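Local structure of SusD superfamily protein (Bacteroides vulgatus, 3MYV) at residues 263-266 against 267-270; 58-62 against 63-67; 379-382 against 383-386; 281-284 against 285-289. The protein probably binds glycans at the bacterial cell surface, as an outer-membrane member of the SusD family of polysaccharide-uptake proteins. All blocks are in the same frame, centred on the assembly; numbering follows the deposited sequence. Where two conformers were deposited one is given.

Contact 1 of 4, residues 263-266 against 267-270; sequences DSWG and YLLN
Ser264 holds the N-cap of the short helix 265-268, and both of its oxygens serve amides of the first turn. Ser264 O takes Leu268 N at 3.0 Å, nearly straight at 161°, and also receives a weak, more bent bond from Tyr267 N. That same amide shares its hydrogen with Ser264 OG, 3.4 Å from Tyr267 N, in a weak capping bond. The hydroxyl is placed for this by standing between its own backbone N and carbonyl carbon (chi1 69°); its stronger partner is Gly261 O. One residue on, Leu269 N closes on Trp265 O at 3.0 Å. Gly266 O is satisfied through a water, which donates to it at 2.7 Å and in turn accepts from Asn270 ND2 at 3.1 Å. Since Asn270 OD1 binds Tyr272 N, both ends of this buried amide are occupied and its rotation is probably fixed.

The apolar part is a CH-pi contact within the turn. Leu269 CG stands over the centre of the six-membered ring of Trp265, 3.8 Å from its centroid, while Leu269 CD1 lies 3.6 Å from Trp265 CE2. Leu268 CD1 approaches the ring edge more loosely. The indole N-H is satisfied by Gly393 O, and Asp263 OD2 is bonded to Ser30.

Beyond the turn, Trp265 stacks with Phe38 and, like Leu269, packs on Met43 of helix 36-43. Backbone bonds from Tyr267 to Tyr274 and from Leu268 to Lys276 tie the turn to the chain leading into strand 277-279.

Contact 2 of 4, residues 58-62 against 63-67; sequences NTCYM and FNHRP
Phe63, the residue directly after Met62, takes a positive phi (44°) and is the C-prime residue of a Schellman motif that ends helix 56-61. Two amides fold back over the last turn: Asn64 N reaches Thr59 O at 2.9 Å, and Phe63 N reaches Cys60 O at 3.1 Å. The second donor stands well above the carbonyl plane, 69° out of it, so it does not use a lone pair of that oxygen.

The reversal throws the Phe63 ring back alongside the helix end, where Phe63 CD1 lies 3.5 Å from Tyr61 O, near the plane of the ring. On another side of the turn His65 turns back beside the helix end, with CG anti to its carbonyl carbon (chi1 -49°). Its CE1 and NE2 pass obliquely by Thr59 O, and Cys60 SG meets the imidazole at its edge, 5.4 Å from the centroid. Farther out, a water donates to Asn58 OD1 at 2.6 Å and accepts a longer bond, 3.3 Å, from Asn64 ND2.

Cationic groups gather around the last carbonyls of the helix. Lys44 donates to Cys60 O and to His65 NE2 and makes a cation-pi contact with Phe63, while Arg410 binds Tyr61 O. With NE2 accepting and ND1 bonded to Leu70 O, His65 is probably neutral with its proton on ND1, and the nearby positive charges would suit the negative end of the helix dipole.

Contact 3 of 4, residues 379-382 against 383-386; sequences TLDR and VLDE
Arg382 and Glu386, one turn apart on helix 380-391, lie side by side and join in a salt bridge, the close polar part of the side-chain contact. Arg382 NH1 meets Glu386 OE1 at 2.8 Å in an almost straight line (173°). The oxygen lies in the guanidinium plane and uses its anti lone pair, although the two flat groups are turned 39° against each other. A bend at chi2 (62°) swings the arginine along the helix towards its partner. A water completes a small ring, accepting from Arg382 NH2 at 3.0 Å and donating to Glu386 OE1 at 2.6 Å. Glu386 itself is buried against helices 334-348 and 350-367, within the helical scaffold of the SusD family, and its OE2 is paired with Arg295.

Elsewhere the side chains meet less closely: Leu380 CG and Leu384 CD1 are in plain van der Waals contact at 4.1 Å. On the solvent side Asp381 and Asp385 keep their charges apart, with 6.4 Å between Asp381 OD1 and Asp385 OD1; the former is paired with Lys406. At the start of the helix Thr379 OG1 caps Arg382 N at 3.1 Å.

With a methionine in place of Arg382, Glu386 OE1 would probably lose its charged mate and the water one of its two anchors. The buried carboxylate is thus held from both oxygens by arginines, which would be expected to keep it ionised, while the acidic Asp381 in the first turn probably interacts favourably with the positive end of the helix.

Contact 4 of 4, residues 281-284 against 285-289; sequences QKYA and EQMLA
The Tyr283 ring is approached obliquely by two side chains from the next turn, both on the same side of its plane. Gln286 NE2 comes to 3.3 Å from Tyr283 CD1, its amide almost perpendicular to the ring (88°), and is held there by Ser388. Towards the opposite rim lies Met287, a selenomethionine, with CG 3.4 Å from Tyr283 CE2 and SE 4.5 Å from the ring centroid. This is a Met-aromatic contact between residues four apart on helix 281-288, though Met287 has a second conformer. The phenol oxygen of Tyr283 binds Lys389 O, so the hydroxyl ties this helix to helix 380-391. A leucine in place of Tyr283 would probably leave that carbonyl without its partner.

Lys282 and Gln286 run alongside each other, bridged by a water that accepts from Lys282 NZ at 2.8 Å and donates to Gln286 OE1 at 2.6 Å; the ammonium has its salt bridge with Asp47. On the outer side, in the conformer given, Gln281 NE2 approaches Glu285 OE2 from above the carboxylate plane, a bond that remains doubtful because Gln281 has a second conformer. Ala284 and Leu288 touch Trp310 of strand 307-312.

Overall arrangement
Contacts 3 and 4 are neighbours: their centres lie about 16 Å apart, and helix 281-288 packs on helix 380-391, bringing Asp385 O within 4.1 Å of Gln286 OE1. Contacts 1 and 2 do not touch, their nearest atoms being about 8 Å apart, but both rest on helix 36-43, where Met43 is touched by Leu269 and Cys60 alike. The chain just after that helix links contacts 2 and 4, Lys44 serving the first and Asp47 the second. Contact 1 lies close to the bound sodium ion, with the Ser264 side chain about 6 Å away and Tyr267 touching Leu325, a residue of the metal site.

Contact 1 of 4, residues 263-266 against 267-270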
# COMPACT_ATOMS: atom_id res chain seq x y z
N ASP A 263 -14.53 -12.24 -1.31
CA ASP A 263 -13.43 -11.85 -0.43
C ASP A 263 -12.49 -10.79 -1.00
O ASP A 263 -11.38 -10.61 -0.47
CB ASP A 263 -12.69 -13.03 0.22
CG ASP A 263 -11.77 -13.81 -0.73
OD1 ASP A 263 -11.82 -13.67 -1.96
OD2 ASP A 263 -10.99 -14.62 -0.19
N SER A 264 -12.93 -10.11 -2.06
CA SER A 264 -12.28 -8.87 -2.53
C SER A 264 -12.53 -7.78 -1.51
O SER A 264 -13.58 -7.77 -0.86
CB SER A 264 -12.84 -8.41 -3.91
OG SER A 264 -14.19 -7.96 -3.83
N TRP A 265 -11.56 -6.87 -1.37
CA TRP A 265 -11.69 -5.69 -0.50
C TRP A 265 -13.00 -4.92 -0.73
O TRP A 265 -13.64 -4.48 0.22
CB TRP A 265 -10.50 -4.76 -0.77
CG TRP A 265 -10.25 -3.61 0.20
CD1 TRP A 265 -9.95 -2.33 -0.15
CD2 TRP A 265 -10.19 -3.65 1.64
NE1 TRP A 265 -9.72 -1.56 0.96
CE2 TRP A 265 -9.83 -2.35 2.07
CE3 TRP A 265 -10.37 -4.66 2.59
CZ2 TRP A 265 -9.70 -2.03 3.41
CZ3 TRP A 265 -10.22 -4.33 3.94
CH2 TRP A 265 -9.89 -3.04 4.33
N GLY A 266 -13.40 -4.79 -2.00
CA GLY A 266 -14.65 -4.14 -2.35
C GLY A 266 -15.90 -4.76 -1.74
O GLY A 266 -16.81 -4.06 -1.33
N TYR A 267 -15.92 -6.08 -1.64
CA TYR A 267 -17.05 -6.77 -1.05
C TYR A 267 -16.96 -6.85 0.46
O TYR A 267 -17.97 -6.73 1.16
CB TYR A 267 -17.21 -8.16 -1.67
CG TYR A 267 -18.54 -8.81 -1.50
CD1 TYR A 267 -18.84 -9.57 -0.37
CD2 TYR A 267 -19.52 -8.74 -2.50
CE1 TYR A 267 -20.07 -10.23 -0.23
CE2 TYR A 267 -20.73 -9.38 -2.36
CZ TYR A 267 -21.01 -10.13 -1.22
OH TYR A 267 -22.24 -10.80 -1.11
N LEU A 268 -15.74 -6.96 0.98
CA LEU A 268 -15.56 -6.99 2.44
C LEU A 268 -15.94 -5.68 3.12
O LEU A 268 -16.52 -5.70 4.20
CB LEU A 268 -14.11 -7.31 2.77
CG LEU A 268 -13.58 -8.67 2.31
CD1 LEU A 268 -12.07 -8.71 2.65
CD2 LEU A 268 -14.33 -9.80 2.97
N LEU A 269 -15.61 -4.54 2.52
CA LEU A 269 -15.89 -3.23 3.14
C LEU A 269 -17.36 -2.82 2.98
O LEU A 269 -17.84 -1.91 3.64
CB LEU A 269 -15.02 -2.13 2.54
CG LEU A 269 -13.55 -2.03 2.99
CD1 LEU A 269 -12.99 -0.70 2.55
CD2 LEU A 269 -13.40 -2.19 4.50
N ASN A 270 -18.05 -3.44 2.04
CA ASN A 270 -19.41 -3.00 1.70
C ASN A 270 -20.44 -3.48 2.72
O ASN A 270 -20.48 -4.66 3.08
CB ASN A 270 -19.76 -3.49 0.30
CG ASN A 270 -20.92 -2.78 -0.28
OD1 ASN A 270 -22.08 -3.03 0.08
ND2 ASN A 270 -20.65 -1.91 -1.27
O HOH W 1 -17.64 -1.52 -1.76

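Contact 2 of 4, residues 58-62 against 63-67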
# COMPACT_ATOMS: atom_id res chain seq x y z
N ASN A 58 -10.92 -8.18 11.23
CA ASN A 58 -11.06 -8.30 12.67
C ASN A 58 -9.72 -8.61 13.38
O ASN A 58 -9.34 -7.93 14.32
CB ASN A 58 -12.13 -9.32 13.00
CG ASN A 58 -12.43 -9.38 14.47
OD1 ASN A 58 -11.77 -10.06 15.21
ND2 ASN A 58 -13.44 -8.65 14.89
N THR A 59 -9.00 -9.62 12.88
CA THR A 59 -7.74 -10.04 13.47
C THR A 59 -6.69 -8.93 13.28
O THR A 59 -5.96 -8.65 14.20
CB THR A 59 -7.27 -11.40 12.91
OG1 THR A 59 -7.08 -11.32 11.48
CG2 THR A 59 -8.33 -12.52 13.26
N CYS A 60 -6.67 -8.26 12.13
CA CYS A 60 -5.78 -7.07 12.01
C CYS A 60 -6.14 -5.97 13.01
O CYS A 60 -5.27 -5.44 13.72
CB CYS A 60 -5.77 -6.53 10.58
SG CYS A 60 -4.90 -7.61 9.40
N TYR A 61 -7.41 -5.62 13.08
CA TYR A 61 -7.86 -4.58 14.02
C TYR A 61 -7.49 -4.91 15.46
O TYR A 61 -7.05 -4.04 16.22
CB TYR A 61 -9.37 -4.43 13.87
CG TYR A 61 -10.04 -3.55 14.87
CD1 TYR A 61 -9.91 -2.17 14.79
CD2 TYR A 61 -10.91 -4.08 15.81
CE1 TYR A 61 -10.58 -1.33 15.71
CE2 TYR A 61 -11.58 -3.26 16.71
CZ TYR A 61 -11.42 -1.89 16.65
OH TYR A 61 -12.08 -1.11 17.56
N MSE A 62 -7.69 -6.17 15.82
CA MSE A 62 -7.44 -6.64 17.18
C MSE A 62 -5.98 -7.07 17.42
O MSE A 62 -5.66 -7.56 18.50
CB MSE A 62 -8.39 -7.80 17.49
CG MSE A 62 -9.87 -7.44 17.46
SE MSE A 62 -10.38 -6.12 18.77
CE MSE A 62 -10.09 -7.11 20.45
N PHE A 63 -5.10 -6.86 16.44
CA PHE A 63 -3.71 -7.37 16.52
C PHE A 63 -3.65 -8.82 17.05
O PHE A 63 -2.77 -9.18 17.81
CB PHE A 63 -2.79 -6.44 17.33
CG PHE A 63 -2.52 -5.11 16.64
CD1 PHE A 63 -3.54 -4.16 16.51
CD2 PHE A 63 -1.26 -4.82 16.11
CE1 PHE A 63 -3.31 -2.93 15.83
CE2 PHE A 63 -1.00 -3.58 15.46
CZ PHE A 63 -2.03 -2.64 15.31
N ASN A 64 -4.59 -9.64 16.57
CA ASN A 64 -4.70 -11.03 16.98
C ASN A 64 -3.89 -11.88 15.99
O ASN A 64 -4.43 -12.35 14.99
CB ASN A 64 -6.17 -11.47 17.00
CG ASN A 64 -6.34 -12.93 17.32
OD1 ASN A 64 -5.39 -13.59 17.72
ND2 ASN A 64 -7.54 -13.45 17.12
N HIS A 65 -2.60 -12.00 16.26
CA HIS A 65 -1.65 -12.70 15.39
C HIS A 65 -0.76 -13.60 16.23
O HIS A 65 -0.29 -13.19 17.29
CB HIS A 65 -0.75 -11.72 14.65
CG HIS A 65 -1.47 -10.60 14.00
ND1 HIS A 65 -2.29 -10.79 12.91
CD2 HIS A 65 -1.47 -9.26 14.25
CE1 HIS A 65 -2.80 -9.62 12.54
NE2 HIS A 65 -2.32 -8.68 13.34
N ARG A 66 -0.49 -14.80 15.74
CA ARG A 66 0.48 -15.66 16.43
C ARG A 66 1.29 -16.53 15.47
O ARG A 66 0.90 -16.72 14.32
CB ARG A 66 -0.22 -16.49 17.49
CG ARG A 66 -1.34 -17.32 16.97
CD ARG A 66 -2.12 -17.98 18.11
NE ARG A 66 -2.61 -19.27 17.67
CZ ARG A 66 -3.78 -19.48 17.06
NH1 ARG A 66 -4.63 -18.48 16.83
NH2 ARG A 66 -4.11 -20.72 16.70
N PRO A 67 2.45 -17.02 15.94
CA PRO A 67 3.33 -17.74 15.02
C PRO A 67 2.68 -18.94 14.30
O PRO A 67 2.97 -19.17 13.13
CB PRO A 67 4.48 -18.18 15.93
CG PRO A 67 4.52 -17.14 16.96
CD PRO A 67 3.11 -16.77 17.22
O HOH W 2 -9.61 -11.07 16.30

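Contact 3 of 4, residues 379-382 against 383-386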
# COMPACT_ATOMS: atom_id res chain seq x y z
N THR A 379 2.57 21.86 9.09
CA THR A 379 3.24 20.99 10.01
C THR A 379 3.13 19.55 9.52
O THR A 379 2.27 19.22 8.72
CB THR A 379 2.60 21.07 11.41
OG1 THR A 379 1.28 20.50 11.38
CG2 THR A 379 2.52 22.53 11.89
N LEU A 380 3.99 18.68 10.04
CA LEU A 380 3.89 17.25 9.71
C LEU A 380 2.50 16.68 10.04
O LEU A 380 1.91 15.97 9.23
CB LEU A 380 4.96 16.50 10.48
CG LEU A 380 5.00 14.98 10.28
CD1 LEU A 380 5.15 14.63 8.82
CD2 LEU A 380 6.14 14.34 11.17
N ASP A 381 1.95 17.01 11.22
CA ASP A 381 0.61 16.51 11.59
C ASP A 381 -0.45 16.94 10.58
O ASP A 381 -1.37 16.19 10.27
CB ASP A 381 0.20 16.98 13.00
CG ASP A 381 0.88 16.19 14.11
OD1 ASP A 381 1.50 15.15 13.84
OD2 ASP A 381 0.84 16.64 15.27
N ARG A 382 -0.31 18.14 10.05
CA ARG A 382 -1.26 18.63 9.07
C ARG A 382 -1.18 17.82 7.78
O ARG A 382 -2.20 17.55 7.16
CB ARG A 382 -1.06 20.14 8.77
CG ARG A 382 -2.07 20.70 7.80
CD ARG A 382 -3.51 20.60 8.35
NE ARG A 382 -4.55 21.05 7.41
CZ ARG A 382 -5.08 20.33 6.42
NH1 ARG A 382 -4.68 19.09 6.16
NH2 ARG A 382 -6.03 20.88 5.66
N VAL A 383 0.02 17.45 7.37
CA VAL A 383 0.17 16.62 6.18
C VAL A 383 -0.35 15.20 6.47
O VAL A 383 -1.04 14.61 5.65
CB VAL A 383 1.63 16.54 5.69
CG1 VAL A 383 1.74 15.64 4.45
CG2 VAL A 383 2.17 17.97 5.41
N LEU A 384 -0.10 14.69 7.67
CA LEU A 384 -0.60 13.35 8.00
C LEU A 384 -2.13 13.35 8.09
O LEU A 384 -2.74 12.36 7.67
CB LEU A 384 -0.01 12.79 9.27
CG LEU A 384 1.53 12.64 9.27
CD1 LEU A 384 2.03 12.17 10.64
CD2 LEU A 384 1.99 11.70 8.21
N ASP A 385 -2.73 14.42 8.61
CA ASP A 385 -4.20 14.57 8.60
C ASP A 385 -4.73 14.59 7.16
O ASP A 385 -5.78 14.04 6.88
CB ASP A 385 -4.67 15.84 9.32
CG ASP A 385 -4.50 15.77 10.83
OD1 ASP A 385 -4.35 14.67 11.41
OD2 ASP A 385 -4.56 16.84 11.45
N GLU A 386 -3.98 15.20 6.24
CA GLU A 386 -4.40 15.20 4.82
C GLU A 386 -4.34 13.79 4.24
O GLU A 386 -5.26 13.37 3.51
CB GLU A 386 -3.62 16.20 3.98
CG GLU A 386 -4.34 16.60 2.67
CD GLU A 386 -5.71 17.23 2.90
OE1 GLU A 386 -5.94 17.82 3.98
OE2 GLU A 386 -6.53 17.17 1.99
O HOH W 3 -8.08 19.25 4.13

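Contact 4 of 4, residues 281-284 against 285-289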
# COMPACT_ATOMS: atom_id res chain seq x y z
N GLN A 281 -15.61 6.49 14.29
CA GLN A 281 -16.33 7.71 14.62
C GLN A 281 -15.41 8.93 14.42
O GLN A 281 -15.84 9.96 13.92
CB GLN A 281 -16.89 7.66 16.04
CG GLN A 281 -17.89 8.79 16.33
CD GLN A 281 -18.49 8.72 17.71
OE1 GLN A 281 -18.88 7.66 18.19
NE2 GLN A 281 -18.60 9.87 18.36
N LYS A 282 -14.13 8.79 14.77
CA LYS A 282 -13.15 9.86 14.59
C LYS A 282 -13.07 10.30 13.13
O LYS A 282 -13.13 11.48 12.84
CB LYS A 282 -11.78 9.43 15.11
CG LYS A 282 -10.64 10.38 14.80
CD LYS A 282 -9.69 9.82 13.73
CE LYS A 282 -8.76 10.90 13.19
NZ LYS A 282 -7.85 10.46 12.09
N TYR A 283 -12.97 9.36 12.20
CA TYR A 283 -12.86 9.73 10.80
C TYR A 283 -14.17 10.36 10.30
O TYR A 283 -14.17 11.38 9.62
CB TYR A 283 -12.50 8.54 9.93
CG TYR A 283 -12.30 8.94 8.47
CD1 TYR A 283 -11.06 9.41 8.03
CD2 TYR A 283 -13.34 8.92 7.56
CE1 TYR A 283 -10.86 9.80 6.73
CE2 TYR A 283 -13.16 9.33 6.25
CZ TYR A 283 -11.90 9.77 5.84
OH TYR A 283 -11.70 10.18 4.54
N ALA A 284 -15.29 9.75 10.67
CA ALA A 284 -16.58 10.25 10.25
C ALA A 284 -16.79 11.67 10.74
O ALA A 284 -17.19 12.55 9.97
CB ALA A 284 -17.66 9.34 10.76
N GLU A 285 -16.49 11.91 12.01
CA GLU A 285 -16.60 13.26 12.59
C GLU A 285 -15.67 14.30 11.96
O GLU A 285 -16.11 15.42 11.74
CB GLU A 285 -16.37 13.23 14.10
CG GLU A 285 -17.51 12.62 14.81
CD GLU A 285 -17.31 12.52 16.32
OE1 GLU A 285 -16.22 12.85 16.85
OE2 GLU A 285 -18.28 12.09 16.95
N GLN A 286 -14.42 13.91 11.70
CA GLN A 286 -13.42 14.72 10.95
C GLN A 286 -14.09 15.22 9.64
O GLN A 286 -14.11 16.43 9.35
CB GLN A 286 -12.11 13.85 10.69
CG GLN A 286 -10.99 14.35 9.63
CD GLN A 286 -9.64 13.47 9.56
OE1 GLN A 286 -8.57 13.97 9.89
NE2 GLN A 286 -9.71 12.22 9.06
N MSE A 287 -14.69 14.30 8.90
CA MSE A 287 -15.20 14.60 7.54
C MSE A 287 -16.53 15.34 7.55
O MSE A 287 -16.75 16.27 6.76
CB MSE A 287 -15.40 13.33 6.69
CG MSE A 287 -14.15 12.59 6.23
SE MSE A 287 -12.57 13.65 5.95
CE MSE A 287 -13.02 14.57 4.33
N LEU A 288 -17.43 14.93 8.43
CA LEU A 288 -18.80 15.50 8.41
C LEU A 288 -18.84 16.90 9.01
O LEU A 288 -19.75 17.66 8.73
CB LEU A 288 -19.80 14.53 9.06
CG LEU A 288 -19.83 13.18 8.32
CD1 LEU A 288 -20.79 12.22 9.03
CD2 LEU A 288 -20.15 13.28 6.80
N ALA A 289 -17.83 17.27 9.78
CA ALA A 289 -17.65 18.66 10.20
C ALA A 289 -17.30 19.59 9.03
O ALA A 289 -17.39 20.80 9.18
CB ALA A 289 -16.57 18.77 11.29
O HOH W 4 -6.69 12.80 11.16